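Local coordinates for sefir domain protein (Bacillus cereus F65185, PDB 5Y8E), which is a prokaryotic SEFIR-domain signalling protein that probably acts by association between SEFIR domains, at residues I6-S11 / E17-L22; A23-K28 / K133-L138; C70-T75 / T84-P89; K96-I101 / E145-P150; P102-L105 / E111-L114. One frame throughout, in Å; residues are numbered along the deposited sequence.

Interaction 1: I6-S11 / E17-L22; sequences ISYSWS and EWVLDL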
# COMPACT_ATOMS: atom_id res chain seq x y z
N ILE A 6 4.65 -0.12 3.34
CA ILE A 6 3.57 -1.05 3.05
C ILE A 6 2.47 -0.91 4.09
O ILE A 6 2.67 -1.20 5.27
CB ILE A 6 4.07 -2.51 2.98
CG1 ILE A 6 5.17 -2.64 1.93
CG2 ILE A 6 2.90 -3.47 2.70
CD1 ILE A 6 5.73 -4.08 1.77
N SER A 7 1.32 -0.42 3.63
CA SER A 7 0.14 -0.29 4.47
C SER A 7 -0.72 -1.54 4.27
O SER A 7 -1.10 -1.86 3.14
CB SER A 7 -0.64 0.97 4.10
OG SER A 7 -1.82 1.11 4.88
N TYR A 8 -1.01 -2.24 5.36
CA TYR A 8 -1.78 -3.48 5.25
C TYR A 8 -2.50 -3.79 6.55
O TYR A 8 -2.20 -3.19 7.59
CB TYR A 8 -0.89 -4.66 4.83
CG TYR A 8 0.10 -5.15 5.88
CD1 TYR A 8 1.19 -4.37 6.24
CD2 TYR A 8 -0.04 -6.40 6.48
CE1 TYR A 8 2.10 -4.81 7.18
CE2 TYR A 8 0.87 -6.85 7.42
CZ TYR A 8 1.94 -6.04 7.76
OH TYR A 8 2.86 -6.45 8.70
N SER A 9 -3.45 -4.70 6.49
CA SER A 9 -4.16 -5.12 7.70
C SER A 9 -3.66 -6.51 8.09
O SER A 9 -3.30 -7.31 7.22
CB SER A 9 -5.66 -5.17 7.43
OG SER A 9 -6.36 -5.65 8.57
N TRP A 10 -3.64 -6.81 9.38
CA TRP A 10 -3.22 -8.14 9.83
C TRP A 10 -4.39 -9.12 9.75
O TRP A 10 -4.85 -9.65 10.77
CB TRP A 10 -2.67 -8.07 11.26
CG TRP A 10 -1.27 -7.49 11.36
CD1 TRP A 10 -0.65 -6.66 10.47
CD2 TRP A 10 -0.32 -7.73 12.42
NE1 TRP A 10 0.62 -6.34 10.92
CE2 TRP A 10 0.84 -6.99 12.11
CE3 TRP A 10 -0.35 -8.48 13.60
CZ2 TRP A 10 1.97 -6.99 12.93
CZ3 TRP A 10 0.78 -8.47 14.42
CH2 TRP A 10 1.92 -7.74 14.08
N SER A 11 -4.85 -9.37 8.53
CA SER A 11 -6.07 -10.14 8.30
C SER A 11 -5.99 -11.59 8.78
O SER A 11 -6.98 -12.16 9.24
CB SER A 11 -6.42 -10.11 6.81
OG SER A 11 -6.40 -8.79 6.32
N GLU A 17 2.25 -13.22 6.34
CA GLU A 17 3.41 -13.87 5.72
C GLU A 17 3.57 -13.46 4.26
O GLU A 17 4.69 -13.27 3.79
CB GLU A 17 3.34 -15.40 5.85
CG GLU A 17 4.60 -16.10 5.31
CD GLU A 17 4.53 -17.61 5.38
OE1 GLU A 17 3.45 -18.17 5.66
OE2 GLU A 17 5.58 -18.25 5.15
N TRP A 18 2.46 -13.32 3.54
CA TRP A 18 2.52 -12.86 2.16
C TRP A 18 3.11 -11.46 2.08
O TRP A 18 3.95 -11.17 1.22
CB TRP A 18 1.12 -12.90 1.51
CG TRP A 18 1.10 -12.55 0.04
CD1 TRP A 18 1.19 -13.41 -1.01
CD2 TRP A 18 0.99 -11.23 -0.52
NE1 TRP A 18 1.13 -12.71 -2.20
CE2 TRP A 18 1.01 -11.38 -1.92
CE3 TRP A 18 0.86 -9.95 0.03
CZ2 TRP A 18 0.91 -10.28 -2.79
CZ3 TRP A 18 0.77 -8.86 -0.83
CH2 TRP A 18 0.79 -9.03 -2.22
N VAL A 19 2.69 -10.58 2.98
CA VAL A 19 3.21 -9.22 2.99
C VAL A 19 4.70 -9.21 3.37
O VAL A 19 5.50 -8.50 2.76
CB VAL A 19 2.39 -8.31 3.93
CG1 VAL A 19 3.06 -6.94 4.08
CG2 VAL A 19 0.97 -8.14 3.39
N LEU A 20 5.06 -9.99 4.38
CA LEU A 20 6.47 -10.13 4.78
C LEU A 20 7.33 -10.66 3.62
O LEU A 20 8.43 -10.14 3.38
CB LEU A 20 6.59 -11.05 6.00
CG LEU A 20 8.01 -11.27 6.53
CD1 LEU A 20 8.62 -9.97 7.03
CD2 LEU A 20 8.04 -12.34 7.62
N ASP A 21 6.84 -11.68 2.92
CA ASP A 21 7.56 -12.23 1.77
C ASP A 21 7.75 -11.16 0.69
O ASP A 21 8.81 -11.09 0.06
CB ASP A 21 6.81 -13.43 1.17
CG ASP A 21 6.86 -14.67 2.03
OD1 ASP A 21 7.67 -14.74 2.98
OD2 ASP A 21 6.08 -15.61 1.75
N LEU A 22 6.73 -10.34 0.48
CA LEU A 22 6.79 -9.26 -0.51
C LEU A 22 7.81 -8.21 -0.10
O LEU A 22 8.60 -7.74 -0.92
CB LEU A 22 5.42 -8.61 -0.69
CG LEU A 22 5.39 -7.56 -1.80
CD1 LEU A 22 5.61 -8.25 -3.16
CD2 LEU A 22 4.09 -6.79 -1.79
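Val-19 rests on the ring of Tyr-8, and this pair shows how one branched side chain can seat a helix on the segment that leads out of a strand. CG1 of Val-19 stands above the centre of the ring, 3.7 Å from its centroid and only 3° off the normal, a CH-pi contact made straight over the face. The second methyl, CG2, lies 3.7 Å from Tyr-8 CD2; both methyls are on the same face, CG1 central and CG2 out by the CD2 side. With CG1 anti to the backbone N (chi1 172°), that methyl is also brought to Ile-6, whose CG2 lies 3.7 Å from Val-19 CG1 as the two side chains slide past each other. All three residues are buried, and this is where the packing is tight. The unit is the opening of a beta-alpha-beta crossover, in which strand 3-7 leads through helix 13-29 to the parallel strand 33-35 of the SEFIR sheet. Strand 60-65 adds Ile-64 against both Ile-6 and Tyr-8 and so continues the apolar layer. The far end of the tyrosine is polar: its OH is hydrogen-bonded to Asp-37 OD1, which fixes the hydroxyl end of the ring. Across the helix the contact loosens quickly. Leu-22, one turn on from Val-19, faces the strand, but its CD2 stays 4.8 Å from Ile-6 CD1, and it packs instead on Tyr-135 and Leu-138 of helix 131-143. Glu-17 and Asp-21 lie on the exposed side of the helix.

Interaction 2: A23-K28 / K133-L138; sequences ANKLMK and KSYKEL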
# COMPACT_ATOMS: atom_id res chain seq x y z
N ALA A 23 7.83 -7.85 1.16
CA ALA A 23 8.77 -6.88 1.66
C ALA A 23 10.23 -7.34 1.44
O ALA A 23 11.07 -6.64 1.00
CB ALA A 23 8.52 -6.65 3.13
N ASN A 24 10.45 -8.60 1.76
CA ASN A 24 11.79 -9.16 1.61
C ASN A 24 12.17 -9.17 0.15
O ASN A 24 13.23 -8.86 -0.20
CB ASN A 24 11.90 -10.53 2.22
CG ASN A 24 12.25 -10.48 3.69
OD1 ASN A 24 13.24 -9.97 4.06
ND2 ASN A 24 11.41 -10.96 4.49
N LYS A 25 11.24 -9.55 -0.67
CA LYS A 25 11.49 -9.69 -2.09
C LYS A 25 11.87 -8.34 -2.72
O LYS A 25 12.77 -8.22 -3.47
CB LYS A 25 10.29 -10.29 -2.78
CG LYS A 25 10.51 -10.59 -4.25
CD LYS A 25 9.38 -11.36 -4.86
CE LYS A 25 9.57 -11.70 -6.31
NZ LYS A 25 8.39 -12.28 -6.96
N LEU A 26 11.09 -7.33 -2.34
CA LEU A 26 11.34 -5.98 -2.82
C LEU A 26 12.74 -5.49 -2.47
O LEU A 26 13.35 -4.86 -3.27
CB LEU A 26 10.31 -4.99 -2.28
CG LEU A 26 8.90 -5.06 -2.85
CD1 LEU A 26 7.89 -4.29 -2.00
CD2 LEU A 26 8.87 -4.66 -4.25
N MET A 27 13.19 -5.78 -1.28
CA MET A 27 14.51 -5.33 -0.87
C MET A 27 15.60 -6.18 -1.57
O MET A 27 16.60 -5.69 -1.96
CB MET A 27 14.67 -5.35 0.65
CG MET A 27 13.85 -4.28 1.34
SD MET A 27 14.48 -3.82 3.01
CE MET A 27 16.03 -3.22 2.55
N LYS A 28 15.33 -7.45 -1.72
CA LYS A 28 16.32 -8.36 -2.30
C LYS A 28 16.48 -8.18 -3.80
O LYS A 28 17.57 -8.21 -4.30
CB LYS A 28 16.01 -9.83 -1.96
CG LYS A 28 16.86 -10.82 -2.70
CD LYS A 28 17.08 -12.13 -1.97
CE LYS A 28 17.71 -13.21 -2.90
NZ LYS A 28 17.40 -14.59 -2.45
N LYS A 133 4.64 -11.57 -13.67
CA LYS A 133 4.11 -10.42 -14.40
C LYS A 133 3.60 -9.34 -13.45
O LYS A 133 3.88 -8.15 -13.64
CB LYS A 133 2.99 -10.85 -15.35
CG LYS A 133 2.41 -9.73 -16.20
CD LYS A 133 1.51 -10.29 -17.29
CE LYS A 133 0.81 -9.19 -18.07
NZ LYS A 133 -0.22 -8.51 -17.23
N SER A 134 2.86 -9.75 -12.43
CA SER A 134 2.36 -8.83 -11.42
C SER A 134 3.50 -8.14 -10.67
O SER A 134 3.46 -6.93 -10.44
CB SER A 134 1.44 -9.56 -10.44
OG SER A 134 0.27 -10.02 -11.10
N TYR A 135 4.52 -8.91 -10.31
CA TYR A 135 5.64 -8.35 -9.56
C TYR A 135 6.45 -7.38 -10.42
O TYR A 135 6.89 -6.33 -9.95
CB TYR A 135 6.55 -9.46 -9.00
CG TYR A 135 7.65 -8.89 -8.14
CD1 TYR A 135 7.44 -8.64 -6.79
CD2 TYR A 135 8.89 -8.58 -8.68
CE1 TYR A 135 8.43 -8.10 -5.99
CE2 TYR A 135 9.90 -8.03 -7.89
CZ TYR A 135 9.66 -7.80 -6.55
OH TYR A 135 10.65 -7.26 -5.76
N LYS A 136 6.64 -7.75 -11.68
CA LYS A 136 7.34 -6.89 -12.62
C LYS A 136 6.64 -5.54 -12.74
O LYS A 136 7.29 -4.49 -12.77
CB LYS A 136 7.42 -7.56 -13.99
CG LYS A 136 8.14 -6.75 -15.07
CD LYS A 136 8.12 -7.54 -16.38
CE LYS A 136 8.80 -6.78 -17.51
NZ LYS A 136 8.07 -5.53 -17.86
N GLU A 137 5.31 -5.56 -12.79
CA GLU A 137 4.56 -4.31 -12.90
C GLU A 137 4.62 -3.51 -11.61
O GLU A 137 4.73 -2.28 -11.65
CB GLU A 137 3.10 -4.57 -13.31
CG GLU A 137 2.24 -3.31 -13.37
CD GLU A 137 2.61 -2.33 -14.48
OE1 GLU A 137 3.56 -2.59 -15.25
OE2 GLU A 137 1.92 -1.29 -14.59
N LEU A 138 4.58 -4.19 -10.46
CA LEU A 138 4.72 -3.50 -9.18
C LEU A 138 6.06 -2.78 -9.11
O LEU A 138 6.15 -1.62 -8.68
CB LEU A 138 4.61 -4.49 -8.01
CG LEU A 138 4.95 -3.96 -6.62
CD1 LEU A 138 4.02 -2.82 -6.21
CD2 LEU A 138 4.88 -5.09 -5.60
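Lys-25 is the first residue of segment 23-28 to touch the other helix, and it does so from CG to NZ. CG is anti to the backbone N (chi1 -175°) and the rest is extended, which lays the methylenes over one face of the Tyr-135 ring, the two side chains running in opposite directions. CE sits above the ring centre, 3.6 Å from the centroid and 5° off the normal, while NZ lies 4.0 Å from the same centroid as a cation-pi partner. The ammonium end is thus drawn to the CG side of the ring, and the aliphatic part covers the phenol side. The axes of segments 23-28 and 133-138, from helices 13-29 and 131-143, cross at -62° and approach to 12.1 Å, a distance bridged by the large tyrosine. Both helices belong to the alpha/beta SEFIR fold. Next comes Leu-26, whose CD2 approaches the tyrosine obliquely, 3.9 Å from Tyr-135 CE1. The same methyl also meets Leu-138, at 4.2 Å between the two CD2 atoms, and Leu-26 packs in addition on Val-34 of strand 33-35. Tyr-135 OH reaches past both residues to a hydrogen bond with Ser-30 OG, just beyond the end of helix 13-29.

Interaction 3: C70-T75 / T84-P89; sequences CEKANT and TMIITP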
# COMPACT_ATOMS: atom_id res chain seq x y z
N CYS A 70 -10.16 -3.38 2.80
CA CYS A 70 -11.16 -2.55 2.12
C CYS A 70 -12.41 -2.36 2.97
O CYS A 70 -12.95 -1.26 3.08
CB CYS A 70 -11.52 -3.20 0.78
SG CYS A 70 -12.65 -2.26 -0.29
N GLU A 71 -12.89 -3.45 3.56
CA GLU A 71 -14.12 -3.39 4.34
C GLU A 71 -13.93 -2.54 5.61
O GLU A 71 -14.83 -1.81 6.01
CB GLU A 71 -14.63 -4.80 4.67
CG GLU A 71 -14.98 -5.60 3.41
CD GLU A 71 -15.93 -6.75 3.67
OE1 GLU A 71 -15.83 -7.39 4.74
OE2 GLU A 71 -16.79 -7.02 2.80
N LYS A 72 -12.75 -2.62 6.21
CA LYS A 72 -12.45 -1.83 7.40
C LYS A 72 -12.20 -0.37 7.03
O LYS A 72 -12.59 0.55 7.75
CB LYS A 72 -11.23 -2.41 8.12
CG LYS A 72 -11.51 -3.71 8.90
CD LYS A 72 -10.23 -4.51 9.10
CE LYS A 72 -10.32 -5.48 10.27
NZ LYS A 72 -10.01 -4.81 11.57
N ALA A 73 -11.56 -0.16 5.88
CA ALA A 73 -11.32 1.19 5.37
C ALA A 73 -12.65 1.87 5.08
O ALA A 73 -12.80 3.08 5.28
CB ALA A 73 -10.47 1.14 4.12
N ASN A 74 -13.61 1.09 4.60
CA ASN A 74 -14.93 1.60 4.28
C ASN A 74 -15.82 1.84 5.49
O ASN A 74 -16.66 2.73 5.48
CB ASN A 74 -15.63 0.67 3.29
CG ASN A 74 -15.04 0.73 1.89
OD1 ASN A 74 -14.38 1.71 1.53
ND2 ASN A 74 -15.29 -0.30 1.10
N THR A 75 -15.63 1.05 6.55
CA THR A 75 -16.55 1.08 7.69
C THR A 75 -16.07 1.94 8.87
O THR A 75 -16.80 2.81 9.35
CB THR A 75 -16.86 -0.34 8.19
OG1 THR A 75 -17.29 -1.14 7.08
CG2 THR A 75 -17.96 -0.31 9.24
N THR A 84 -5.46 2.15 14.91
CA THR A 84 -5.89 2.06 13.53
C THR A 84 -4.65 1.90 12.57
O THR A 84 -3.72 2.65 12.66
CB THR A 84 -6.72 3.30 13.22
OG1 THR A 84 -7.88 3.33 14.05
CG2 THR A 84 -7.13 3.36 11.78
N MET A 85 -4.68 0.92 11.68
CA MET A 85 -3.58 0.70 10.77
C MET A 85 -4.00 0.78 9.27
O MET A 85 -3.23 0.48 8.41
CB MET A 85 -2.85 -0.61 11.06
CG MET A 85 -3.57 -1.83 10.60
SD MET A 85 -2.93 -3.40 11.47
CE MET A 85 -1.27 -3.28 11.10
N ILE A 86 -5.22 1.21 9.02
CA ILE A 86 -5.80 1.26 7.72
C ILE A 86 -5.95 2.75 7.29
O ILE A 86 -6.43 3.54 8.01
CB ILE A 86 -7.18 0.53 7.75
CG1 ILE A 86 -6.90 -0.97 8.01
CG2 ILE A 86 -7.92 0.73 6.55
CD1 ILE A 86 -8.03 -1.78 8.14
N ILE A 87 -5.51 3.06 6.09
CA ILE A 87 -5.56 4.39 5.59
C ILE A 87 -6.98 4.98 5.69
O ILE A 87 -7.92 4.38 5.29
CB ILE A 87 -5.04 4.45 4.16
CG1 ILE A 87 -3.54 4.23 4.13
CG2 ILE A 87 -5.30 5.74 3.52
CD1 ILE A 87 -3.01 4.01 2.79
N THR A 88 -7.05 6.21 6.19
CA THR A 88 -8.31 6.95 6.31
C THR A 88 -8.52 7.99 5.19
O THR A 88 -7.59 8.44 4.63
CB THR A 88 -8.32 7.77 7.64
OG1 THR A 88 -7.25 8.67 7.61
CG2 THR A 88 -8.16 6.88 8.83
N PRO A 89 -9.76 8.43 4.98
CA PRO A 89 -9.99 9.48 3.98
C PRO A 89 -9.12 10.70 4.25
O PRO A 89 -8.55 11.26 3.31
CB PRO A 89 -11.46 9.84 4.18
CG PRO A 89 -12.08 8.55 4.64
CD PRO A 89 -11.03 7.92 5.53
O HOH W 1 -10.40 4.32 6.43
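Ile-86 reaches across to helix 67-75 with two different branches, each meeting its own residue. CG1 is anti to the carbonyl carbon (chi1 -66°), and with chi2 at 177° the chain runs on extended, carrying CD1 to Lys-72. The other branch, CG2, is anti to the backbone N and meets the methyl of Ala-73, 3.5 Å from Ala-73 CB. One isoleucine therefore fills the ground beside two consecutive helical residues. Its CD1 lies 3.3 Å from Lys-72 CB, tighter than ordinary carbon contact, and 3.6 Å from Lys-72 CD, so it nests against the inside of the lysine chain, which crosses it at about a right angle. Only the aliphatic part of Lys-72 takes part: the chain bends at chi4 and its ammonium end leads away from segment 84-89. Farther along the helix, Thr-75 turns its hydroxyl back on its own segment, OG1 donating to Glu-71 O at 2.8 Å near the helix end.

A water bridges the two backbones, donating to Ala-73 O at 2.9 Å and to Ile-87 O at 2.7 Å. Ile-87 packs its side chain on Met-51 and Ile-55 of helix 47-57, and Tyr-69 OH binds its backbone N. Thr-88 is the N-cap of helix 89-93, its OG1 capping Ile-91 N. The loop is thus laid between two helices before a third begins. Chemically, the contact combines apolar packing on small or aliphatic groups with a water that supplies both its protons to two carbonyl oxygens, both acceptors, which could not bond to each other directly.

Interaction 4: K96-I101 / E145-P150; sequences KQEKFI and EPLLKP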
# COMPACT_ATOMS: atom_id res chain seq x y z
N LYS A 96 -0.21 13.31 -1.56
CA LYS A 96 -0.21 13.33 -3.02
C LYS A 96 -0.62 11.97 -3.55
O LYS A 96 -0.09 10.94 -3.12
CB LYS A 96 1.17 13.71 -3.55
CG LYS A 96 1.57 15.15 -3.29
CD LYS A 96 2.86 15.50 -4.03
CE LYS A 96 3.19 16.98 -3.92
NZ LYS A 96 3.24 17.44 -2.51
N GLN A 97 -1.59 11.97 -4.48
CA GLN A 97 -2.17 10.74 -5.01
C GLN A 97 -1.12 9.82 -5.59
O GLN A 97 -1.19 8.59 -5.45
CB GLN A 97 -3.18 11.06 -6.12
CG GLN A 97 -4.34 11.93 -5.71
CD GLN A 97 -5.36 12.09 -6.83
OE1 GLN A 97 -5.79 11.10 -7.43
NE2 GLN A 97 -5.74 13.33 -7.12
N GLU A 98 -0.14 10.44 -6.24
CA GLU A 98 0.92 9.72 -6.94
C GLU A 98 1.76 8.85 -6.01
O GLU A 98 2.47 7.96 -6.48
CB GLU A 98 1.81 10.72 -7.69
CG GLU A 98 1.13 11.41 -8.87
CD GLU A 98 0.17 12.54 -8.48
OE1 GLU A 98 0.13 12.93 -7.29
OE2 GLU A 98 -0.53 13.04 -9.37
N LYS A 99 1.68 9.07 -4.71
CA LYS A 99 2.41 8.22 -3.77
C LYS A 99 1.84 6.81 -3.68
O LYS A 99 2.58 5.86 -3.43
CB LYS A 99 2.44 8.82 -2.36
CG LYS A 99 3.54 9.83 -2.13
CD LYS A 99 3.94 9.85 -0.65
CE LYS A 99 4.79 11.05 -0.36
NZ LYS A 99 5.29 11.06 1.04
N PHE A 100 0.53 6.68 -3.86
CA PHE A 100 -0.12 5.40 -3.57
C PHE A 100 -0.08 4.42 -4.73
O PHE A 100 -0.35 4.79 -5.88
CB PHE A 100 -1.58 5.62 -3.13
CG PHE A 100 -1.72 6.43 -1.88
CD1 PHE A 100 -1.43 5.87 -0.64
CD2 PHE A 100 -2.15 7.75 -1.94
CE1 PHE A 100 -1.56 6.62 0.53
CE2 PHE A 100 -2.28 8.51 -0.79
CZ PHE A 100 -1.99 7.94 0.45
N ILE A 101 0.28 3.17 -4.42
CA ILE A 101 0.17 2.06 -5.36
C ILE A 101 -0.72 0.99 -4.73
O ILE A 101 -0.24 0.15 -3.95
CB ILE A 101 1.53 1.45 -5.72
CG1 ILE A 101 2.48 2.52 -6.27
CG2 ILE A 101 1.37 0.28 -6.72
CD1 ILE A 101 3.91 2.01 -6.48
N GLU A 145 8.40 7.77 -11.70
CA GLU A 145 8.25 9.05 -11.04
C GLU A 145 7.27 9.93 -11.81
O GLU A 145 7.68 10.78 -12.59
CB GLU A 145 9.60 9.75 -10.90
CG GLU A 145 10.60 8.99 -10.04
CD GLU A 145 11.84 9.81 -9.71
OE1 GLU A 145 11.69 10.88 -9.09
OE2 GLU A 145 12.95 9.39 -10.07
N PRO A 146 5.96 9.71 -11.59
CA PRO A 146 4.90 10.38 -12.34
C PRO A 146 4.82 11.87 -12.05
O PRO A 146 4.25 12.61 -12.84
CB PRO A 146 3.62 9.67 -11.86
CG PRO A 146 3.97 9.09 -10.55
CD PRO A 146 5.42 8.73 -10.62
N LEU A 147 5.40 12.31 -10.94
CA LEU A 147 5.48 13.74 -10.62
C LEU A 147 6.38 14.48 -11.61
O LEU A 147 6.27 15.70 -11.78
CB LEU A 147 6.02 13.94 -9.20
CG LEU A 147 5.05 14.26 -8.05
CD1 LEU A 147 3.60 13.97 -8.42
CD2 LEU A 147 5.46 13.53 -6.77
N LEU A 148 7.26 13.73 -12.27
CA LEU A 148 8.23 14.29 -13.21
C LEU A 148 7.84 14.06 -14.67
O LEU A 148 7.97 12.94 -15.18
CB LEU A 148 9.62 13.67 -12.98
CG LEU A 148 10.25 13.66 -11.58
CD1 LEU A 148 11.63 13.02 -11.61
CD2 LEU A 148 10.34 15.06 -11.01
N LYS A 149 7.38 15.10 -15.34
CA LYS A 149 7.15 15.03 -16.78
C LYS A 149 8.20 15.85 -17.51
O LYS A 149 8.54 16.95 -17.07
CB LYS A 149 5.77 15.53 -17.13
N PRO A 150 8.73 15.31 -18.61
CA PRO A 150 9.69 16.05 -19.45
C PRO A 150 9.05 17.34 -19.92
O PRO A 150 7.84 17.35 -20.15
CB PRO A 150 9.90 15.11 -20.63
CG PRO A 150 9.63 13.75 -20.08
CD PRO A 150 8.50 13.95 -19.12
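Glu-98 and Leu-147 cross obliquely, with the leucine's CD1 methyl set against the bend in the glutamate chain. CG of Glu-98 is anti to the carbonyl carbon, and a chi2 of 77° then folds the chain back so that its carbons curl round the methyl: Leu-147 CD1 is 3.6 Å from Glu-98 CG and 3.7 Å from Glu-98 CD. The carboxylate is not paired across this contact, and the acid contributes mainly its aliphatic part. Pro-146 comes in alongside, its ring and the glutamate sliding past each other in opposite directions, with Pro-146 CG 3.9 Å from Glu-98 CB. Ring and methyl thus approach the same CB-CG portion of Glu-98. The two partners sit next to each other in a type I beta turn from Glu-145 to Leu-148, closed by a backbone bond from Leu-148 N to Glu-145 O. Opposite it, residues 97-99 form a 3-10 segment leading into strand 100-108, so the turn at the start of the tail after helix 131-143 is laid against the entrance to a strand of the sheet. Lys-96 joins at the margin, its CD 4.3 Å from Leu-147 CD2. All four touching residues are exposed, and Glu-98 also touches a crystal neighbour, so its bent form may partly reflect the crystal. Farther in, Ile-101 packs on Leu-138, Leu-141 and Ile-142 of that helix, while the Phe-100 ring stacks with Tyr-92.

Interaction 5: P102-L105 / E111-L114; sequences PISL and EYFL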
# COMPACT_ATOMS: atom_id res chain seq x y z
N PRO A 102 -2.02 1.04 -5.02
CA PRO A 102 -2.93 0.04 -4.46
C PRO A 102 -2.73 -1.29 -5.17
O PRO A 102 -2.64 -1.31 -6.39
CB PRO A 102 -4.31 0.61 -4.79
CG PRO A 102 -4.08 2.09 -5.04
CD PRO A 102 -2.74 2.12 -5.72
N ILE A 103 -2.64 -2.37 -4.40
CA ILE A 103 -2.56 -3.72 -4.97
C ILE A 103 -3.81 -4.47 -4.53
O ILE A 103 -4.01 -4.71 -3.33
CB ILE A 103 -1.32 -4.47 -4.47
CG1 ILE A 103 -0.04 -3.66 -4.73
CG2 ILE A 103 -1.23 -5.85 -5.13
CD1 ILE A 103 1.21 -4.28 -4.08
N SER A 104 -4.67 -4.82 -5.49
CA SER A 104 -5.90 -5.54 -5.18
C SER A 104 -5.67 -7.04 -5.16
O SER A 104 -5.23 -7.63 -6.15
CB SER A 104 -7.01 -5.19 -6.18
OG SER A 104 -8.25 -5.76 -5.78
N LEU A 105 -5.96 -7.66 -4.02
CA LEU A 105 -5.81 -9.10 -3.88
C LEU A 105 -7.19 -9.71 -4.07
O LEU A 105 -7.95 -9.85 -3.11
CB LEU A 105 -5.25 -9.47 -2.51
CG LEU A 105 -3.91 -8.83 -2.17
CD1 LEU A 105 -3.35 -9.42 -0.88
CD2 LEU A 105 -2.93 -9.00 -3.31
N GLU A 111 -15.20 -5.99 -9.53
CA GLU A 111 -14.35 -4.84 -9.24
C GLU A 111 -13.27 -5.13 -8.22
O GLU A 111 -13.45 -5.98 -7.34
CB GLU A 111 -15.18 -3.66 -8.74
CG GLU A 111 -16.23 -3.19 -9.73
CD GLU A 111 -17.55 -2.93 -9.05
OE1 GLU A 111 -17.56 -2.20 -8.04
OE2 GLU A 111 -18.58 -3.46 -9.53
N TYR A 112 -12.16 -4.41 -8.35
CA TYR A 112 -11.05 -4.52 -7.41
C TYR A 112 -11.43 -4.11 -6.00
O TYR A 112 -12.25 -3.21 -5.79
CB TYR A 112 -9.88 -3.64 -7.88
CG TYR A 112 -9.18 -4.17 -9.11
CD1 TYR A 112 -9.08 -5.54 -9.33
CD2 TYR A 112 -8.62 -3.31 -10.04
CE1 TYR A 112 -8.44 -6.03 -10.44
CE2 TYR A 112 -7.98 -3.79 -11.16
CZ TYR A 112 -7.90 -5.15 -11.35
OH TYR A 112 -7.26 -5.66 -12.46
N PHE A 113 -10.82 -4.78 -5.03
CA PHE A 113 -10.89 -4.33 -3.65
C PHE A 113 -10.11 -3.03 -3.58
O PHE A 113 -8.89 -3.01 -3.68
CB PHE A 113 -10.30 -5.38 -2.71
CG PHE A 113 -11.11 -6.64 -2.64
CD1 PHE A 113 -12.47 -6.60 -2.37
CD2 PHE A 113 -10.52 -7.88 -2.87
CE1 PHE A 113 -13.22 -7.76 -2.30
CE2 PHE A 113 -11.26 -9.04 -2.81
CZ PHE A 113 -12.61 -8.98 -2.53
N LEU A 114 -10.87 -1.95 -3.48
CA LEU A 114 -10.32 -0.61 -3.36
C LEU A 114 -11.24 0.13 -2.41
O LEU A 114 -12.46 0.03 -2.54
CB LEU A 114 -10.32 0.07 -4.73
CG LEU A 114 -9.23 1.09 -5.08
CD1 LEU A 114 -7.87 0.49 -4.82
CD2 LEU A 114 -9.35 1.51 -6.52
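The hydroxyl oxygen of Ser-104 is gripped from two directions of the chain, at least in one of the serine's two modelled conformers. Across the contact Phe-113 N donates to Ser-104 OG at 2.9 Å, a weak bond because the N-H...O angle is only 127°; within its own strand OG is hydrogen-bonded to Gly-106 O, its stronger partner. In this conformer OG is anti to the backbone N (chi1 -173°), which also brings it 3.4 Å from Tyr-112 CB. The small side chain thus fits against the start of the Tyr-112 side chain and the backbone N of Phe-113.

Other contacts extend the meeting in both directions along the strand. Leu-114 CD1, likewise in one of two conformers, rests 3.6 Å from Pro-102 CB. At the other end the carbonyl oxygen of Leu-105 comes up to the rim of the Phe-113 ring, near its plane, 3.2 Å from Phe-113 CD2, an approach that would suit the slightly positive hydrogens at an aromatic edge. The Leu-105 side chain packs elsewhere, on His-15 and Trp-18 of helix 13-29.

Residues 102 and 104 bond through their backbones to Leu-124, and Ile-103 to Val-63 and Cys-65, which places this strand between 60-65 and 124-125 in the sheet. Strands 100-108 and 111-112 are antiparallel neighbours joined by a short connection, the arrangement of a beta hairpin added to an otherwise parallel sheet of the SEFIR domain.

Overall arrangement
The five contacts are built on and beside one mixed sheet in a single SEFIR domain. Interactions 1 and 2 follow each other along helix 13-29, their centres about 13 Å apart, and meet through Ile-6 with Ala-23. Interactions 4 and 5 share strand 100-108, and Leu-138 of interaction 2 touches both. Interaction 3, nested with interaction 5 inside the sequence loop that interaction 2 closes, lies about 24 Å from interaction 2 between centres, across the chain's centre; it touches interaction 1 through Met-85 and Ile-87, interaction 4 through Ile-87 with Phe-100, and interaction 5 through Cys-70. Helix 131-143, from the late chain, thus packs on both helix 13-29 and strand 100-108.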